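Local atomic coordinates of uncharacterized protein ScGH5_18 (Streptomyces cattleya, PDB entry 7LR8), a protein that probably hydrolyses the beta-1,4 bond between mannose and N-acetylglucosamine in Manβ1-4GlcNAc, a core fragment of N-glycans, as a family 5 glycoside hydrolase. Residues N19-P22 and W26-H29; P208-H213 and P371-C376. The protein carries 1 engineered substitution. One frame throughout, in Å; residues are numbered along the deposited sequence.

Contact 1. Residues N19-P22 and W26-H29; sequences NYTP and WFHH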
loop_
_atom_site.group_PDB
_atom_site.type_symbol
_atom_site.label_atom_id
_atom_site.label_comp_id
_atom_site.label_asym_id
_atom_site.label_seq_id
_atom_site.Cartn_x
_atom_site.Cartn_y
_atom_site.Cartn_z
ATOM N N ASN B 19 6.273 23.148 3.593
ATOM C CA ASN B 19 6.104 21.704 3.498
ATOM C C ASN B 19 6.931 21.201 2.325
ATOM O O ASN B 19 6.713 21.634 1.191
ATOM C CB ASN B 19 4.628 21.365 3.318
ATOM C CG ASN B 19 3.820 21.717 4.539
ATOM O OD1 ASN B 19 3.771 20.948 5.486
ATOM N ND2 ASN B 19 3.214 22.902 4.545
ATOM N N TYR B 20 7.864 20.282 2.591
ATOM C CA TYR B 20 8.871 19.896 1.605
ATOM C C TYR B 20 8.331 18.779 0.716
ATOM O O TYR B 20 8.114 17.652 1.183
ATOM C CB TYR B 20 10.167 19.480 2.300
ATOM C CG TYR B 20 11.204 18.910 1.357
ATOM C CD1 TYR B 20 11.427 19.486 0.097
ATOM C CD2 TYR B 20 11.960 17.796 1.720
ATOM C CE1 TYR B 20 12.362 18.948 -0.777
ATOM C CE2 TYR B 20 12.900 17.253 0.857
ATOM C CZ TYR B 20 13.095 17.835 -0.389
ATOM O OH TYR B 20 14.033 17.293 -1.243
ATOM N N THR B 21 8.101 19.104 -0.568
ATOM C CA THR B 21 7.754 18.119 -1.590
ATOM C C THR B 21 8.973 17.878 -2.477
ATOM O O THR B 21 9.306 18.729 -3.315
ATOM C CB THR B 21 6.566 18.596 -2.437
ATOM O OG1 THR B 21 6.714 19.988 -2.740
ATOM C CG2 THR B 21 5.239 18.393 -1.707
ATOM N N PRO B 22 9.671 16.752 -2.344
ATOM C CA PRO B 22 10.891 16.541 -3.144
ATOM C C PRO B 22 10.628 16.644 -4.639
ATOM O O PRO B 22 9.696 16.037 -5.172
ATOM C CB PRO B 22 11.328 15.127 -2.746
ATOM C CG PRO B 22 10.795 14.971 -1.346
ATOM C CD PRO B 22 9.459 15.667 -1.368
ATOM N N TRP B 26 9.014 13.071 -5.819
ATOM C CA TRP B 26 7.950 13.394 -4.856
ATOM C C TRP B 26 8.233 12.583 -3.586
ATOM O O TRP B 26 9.388 12.261 -3.282
ATOM C CB TRP B 26 6.582 13.147 -5.501
ATOM C CG TRP B 26 5.381 13.665 -4.737
ATOM C CD1 TRP B 26 5.069 14.972 -4.482
ATOM C CD2 TRP B 26 4.306 12.884 -4.191
ATOM N NE1 TRP B 26 3.889 15.056 -3.788
ATOM C CE2 TRP B 26 3.401 13.786 -3.589
ATOM C CE3 TRP B 26 4.041 11.507 -4.123
ATOM C CZ2 TRP B 26 2.240 13.362 -2.945
ATOM C CZ3 TRP B 26 2.882 11.079 -3.476
ATOM C CH2 TRP B 26 1.997 12.006 -2.893
ATOM N N PHE B 27 7.205 12.234 -2.821
ATOM C CA PHE B 27 7.470 11.461 -1.610
ATOM C C PHE B 27 7.921 10.039 -1.895
ATOM O O PHE B 27 8.371 9.356 -0.962
ATOM C CB PHE B 27 6.234 11.465 -0.727
ATOM C CG PHE B 27 5.822 12.841 -0.312
ATOM C CD1 PHE B 27 6.691 13.647 0.414
ATOM C CD2 PHE B 27 4.580 13.333 -0.653
ATOM C CE1 PHE B 27 6.318 14.929 0.787
ATOM C CE2 PHE B 27 4.196 14.612 -0.278
ATOM C CZ PHE B 27 5.074 15.407 0.452
ATOM N N HIS B 28 7.835 9.585 -3.145
ATOM C CA HIS B 28 8.447 8.316 -3.502
ATOM C C HIS B 28 9.968 8.394 -3.534
ATOM O O HIS B 28 10.616 7.379 -3.824
ATOM C CB HIS B 28 7.922 7.826 -4.853
ATOM C CG HIS B 28 6.426 7.846 -4.972
ATOM N ND1 HIS B 28 5.602 7.116 -4.141
ATOM C CD2 HIS B 28 5.608 8.489 -5.843
ATOM C CE1 HIS B 28 4.342 7.321 -4.483
ATOM N NE2 HIS B 28 4.317 8.149 -5.515
ATOM N N HIS B 29 10.563 9.556 -3.227
ATOM C CA HIS B 29 12.017 9.643 -3.253
ATOM C C HIS B 29 12.672 8.746 -2.201
ATOM O O HIS B 29 13.855 8.419 -2.338
ATOM C CB HIS B 29 12.474 11.096 -3.080
ATOM C CG HIS B 29 12.437 11.588 -1.667
ATOM N ND1 HIS B 29 13.499 12.251 -1.093
ATOM C CD2 HIS B 29 11.469 11.535 -0.722
ATOM C CE1 HIS B 29 13.192 12.570 0.153
ATOM N NE2 HIS B 29 11.966 12.152 0.401
#

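Contact 2. Residues P208-H213 and P371-C376; sequences PFTPAH and PARSVC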
loop_
_atom_site.group_PDB
_atom_site.type_symbol
_atom_site.label_atom_id
_atom_site.label_comp_id
_atom_site.label_asym_id
_atom_site.label_seq_id
_atom_site.Cartn_x
_atom_site.Cartn_y
_atom_site.Cartn_z
ATOM N N PRO B 208 -14.925 12.511 14.539
ATOM C CA PRO B 208 -14.422 12.022 15.837
ATOM C C PRO B 208 -13.302 12.862 16.411
ATOM O O PRO B 208 -13.107 12.863 17.635
ATOM C CB PRO B 208 -13.929 10.601 15.516
ATOM C CG PRO B 208 -14.561 10.242 14.225
ATOM C CD PRO B 208 -14.734 11.525 13.465
ATOM N N PHE B 209 -12.530 13.534 15.567
ATOM C CA PHE B 209 -11.457 14.395 16.032
ATOM C C PHE B 209 -12.042 15.781 16.232
ATOM O O PHE B 209 -12.686 16.319 15.325
ATOM C CB PHE B 209 -10.296 14.403 15.035
ATOM C CG PHE B 209 -9.437 13.157 15.094
ATOM C CD1 PHE B 209 -9.839 11.983 14.467
ATOM C CD2 PHE B 209 -8.219 13.173 15.761
ATOM C CE1 PHE B 209 -9.039 10.831 14.521
ATOM C CE2 PHE B 209 -7.414 12.033 15.823
ATOM C CZ PHE B 209 -7.827 10.855 15.203
ATOM N N THR B 210 -11.875 16.329 17.432
ATOM C CA THR B 210 -12.629 17.504 17.842
ATOM C C THR B 210 -11.746 18.744 17.931
ATOM O O THR B 210 -10.513 18.651 17.943
ATOM C CB THR B 210 -13.292 17.268 19.205
ATOM O OG1 THR B 210 -12.279 17.164 20.218
ATOM C CG2 THR B 210 -14.137 15.987 19.187
ATOM N N PRO B 211 -12.352 19.936 17.989
ATOM C CA PRO B 211 -11.544 21.132 18.280
ATOM C C PRO B 211 -10.805 21.027 19.600
ATOM O O PRO B 211 -9.664 21.487 19.717
ATOM C CB PRO B 211 -12.582 22.259 18.304
ATOM C CG PRO B 211 -13.737 21.744 17.479
ATOM C CD PRO B 211 -13.768 20.264 17.732
ATOM N N ALA B 212 -11.429 20.422 20.606
ATOM C CA ALA B 212 -10.758 20.254 21.890
ATOM C C ALA B 212 -9.498 19.399 21.755
ATOM O O ALA B 212 -8.472 19.703 22.377
ATOM C CB ALA B 212 -11.724 19.643 22.903
ATOM N N HIS B 213 -9.553 18.324 20.953
ATOM C CA HIS B 213 -8.356 17.505 20.749
ATOM C C HIS B 213 -7.220 18.336 20.166
ATOM O O HIS B 213 -6.066 18.216 20.598
ATOM C CB HIS B 213 -8.633 16.329 19.808
ATOM C CG HIS B 213 -9.625 15.324 20.311
ATOM N ND1 HIS B 213 -10.430 14.604 19.455
ATOM C CD2 HIS B 213 -9.907 14.874 21.558
ATOM C CE1 HIS B 213 -11.188 13.778 20.152
ATOM N NE2 HIS B 213 -10.888 13.918 21.431
ATOM N N PRO B 371 -20.841 18.934 18.808
ATOM C CA PRO B 371 -21.821 18.358 17.867
ATOM C C PRO B 371 -22.426 19.358 16.882
ATOM O O PRO B 371 -23.103 18.929 15.939
ATOM C CB PRO B 371 -22.900 17.797 18.796
ATOM C CG PRO B 371 -22.820 18.682 19.999
ATOM C CD PRO B 371 -21.361 18.967 20.186
ATOM N N ALA B 372 -22.223 20.664 17.066
ATOM C CA ALA B 372 -22.786 21.649 16.147
ATOM C C ALA B 372 -21.703 22.564 15.593
ATOM O O ALA B 372 -21.950 23.745 15.329
ATOM C CB ALA B 372 -23.888 22.464 16.826
ATOM N N ARG B 373 -20.499 22.032 15.395
ATOM C CA ARG B 373 -19.381 22.855 14.956
ATOM C C ARG B 373 -19.538 23.354 13.531
ATOM O O ARG B 373 -18.790 24.255 13.128
ATOM C CB ARG B 373 -18.073 22.075 15.088
ATOM C CG ARG B 373 -17.903 20.939 14.090
ATOM C CD ARG B 373 -16.674 20.102 14.442
ATOM N NE ARG B 373 -16.984 19.042 15.393
ATOM C CZ ARG B 373 -16.274 17.933 15.519
ATOM N NH1 ARG B 373 -15.208 17.742 14.758
ATOM N NH2 ARG B 373 -16.644 17.009 16.399
ATOM N N SER B 374 -20.490 22.814 12.764
ATOM C CA SER B 374 -20.658 23.266 11.389
ATOM C C SER B 374 -21.044 24.741 11.289
ATOM O O SER B 374 -20.959 25.306 10.193
ATOM C CB SER B 374 -21.700 22.400 10.668
ATOM O OG SER B 374 -22.943 22.414 11.341
ATOM N N VAL B 375 -21.447 25.382 12.389
ATOM C CA VAL B 375 -21.643 26.829 12.356
ATOM C C VAL B 375 -20.330 27.544 12.080
ATOM O O VAL B 375 -20.328 28.715 11.681
ATOM C CB VAL B 375 -22.270 27.336 13.672
ATOM C CG1 VAL B 375 -23.659 26.731 13.869
ATOM C CG2 VAL B 375 -21.352 27.053 14.866
ATOM N N CYS B 376 -19.207 26.861 12.279
ATOM C CA CYS B 376 -17.888 27.414 12.018
ATOM C C CYS B 376 -17.444 27.223 10.578
ATOM O O CYS B 376 -16.458 27.847 10.168
ATOM C CB CYS B 376 -16.855 26.773 12.948
ATOM S SG CYS B 376 -17.167 27.057 14.705
#

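Contact 1. Residues N19-P22 and W26-H29
Pro22 packs against His29 and Phe27 in the first beta-alpha loop of the (beta/alpha)8 barrel, between strand 15-19 and helix 35-46. This is the tight part of the contact. CG of the proline sits over the centre of the His29 imidazole, 3.5 Å from the ring centroid and 9° off its normal, a CH-pi contact. His29 has its CG between backbone N and carbonyl carbon (chi1 79°), which swings the ring back over the proline. The same CG lies 3.7 Å above one face of the Tyr20 ring, offset toward its rim, so the pyrrolidine is wedged between two aromatic side chains. Pro22 CD turns instead to Phe27 CD1 at 3.9 Å, their side chains crossing at about a right angle. Tyr20 and His29 both also touch Val38 of helix 35-46, and the Tyr20 hydroxyl is hydrogen-bonded to Asp41 of that helix.

The Trp26 end is looser. Pro22 O accepts a weak, bent bond from Trp26 N (3.1 Å, 122° at the hydrogen), and CG2 of Thr21 stays 4.2 Å from Trp26 NE1. The CB of Trp26 points away from segment 19-22, and its indole rests on Leu100 and Ser101 of the glycan pocket, about 6 Å from the bound mannose. The neighbouring His28 packs on Pro64 of the second subunit. Packing closes up again round the Phe27 ring. Thr21 spends its hydroxyl on His307 O and leaves the methyl to the aromatic cluster, where CG2 meets Phe27 CZ at 3.7 Å. The neighbouring ring carbon, Phe27 CE1, brings its edge to Tyr20 O at 3.3 Å, the carbonyl oxygen lying near the plane of the ring.

Contact 2. Residues P208-H213 and P371-C376
A buried polar clamp, carried by one arginine, joins the loop leading into helix 211-216 of the barrel to the short 3-10 turn 373-376, which follows strand 358-362 of the small three-stranded sheet. Arg373 NH1 donates to Phe209 O at 3.0 Å. The bond is bent, 139° at the hydrogen, and the oxygen lies 24° out of the guanidinium plane. Pro211 CD stands over one face of that plane, 4.1 Å from Arg373 CZ. The Thr210 methyl CG2 comes within 3.9 Å of Arg373 NH2. The chain gets there by a bend at chi3 (87°), which turns the flat group against the proline. Further carbonyls complete the grip: Gln369 and His207 take NH2, and Ala370 takes NE. A charged group buried among backbone oxygens in this way is held against rotation on several sides. A leucine here would probably leave Phe209 O and the neighbouring carbonyls without the guanidinium N-H groups that grip them. On the barrel side, Thr210 OG1 accepts from His213 N at 3.1 Å, fixing the first turn of the helix, with Pro211 directly after the cap. An arginine from the loop after strand 358-362 thus plugs into the loop between helix 200-203 and helix 211-216, beside a helix N-cap, consistent with an interface between the barrel and the small C-terminal alpha/beta part.

In the fold
Both contacts are buried, yet they lie on opposite sides of the chain's centre, with nearest atoms about 18 Å apart and no touch between them. Contact 1 is local, its segments only four residues apart within a single barrel loop, whereas contact 2 ties together parts 158 residues apart in sequence, one in the barrel, the other beside the small three-stranded sheet. Their chemistry differs too: contact 1 is mainly aromatic and proline packing with one weak backbone bond, close to the bound sugar through Trp26, while contact 2 depends on a guanidinium gripped by carbonyls. Contact 1 also reaches the second subunit through His28; contact 2 lies wholly within its own chain.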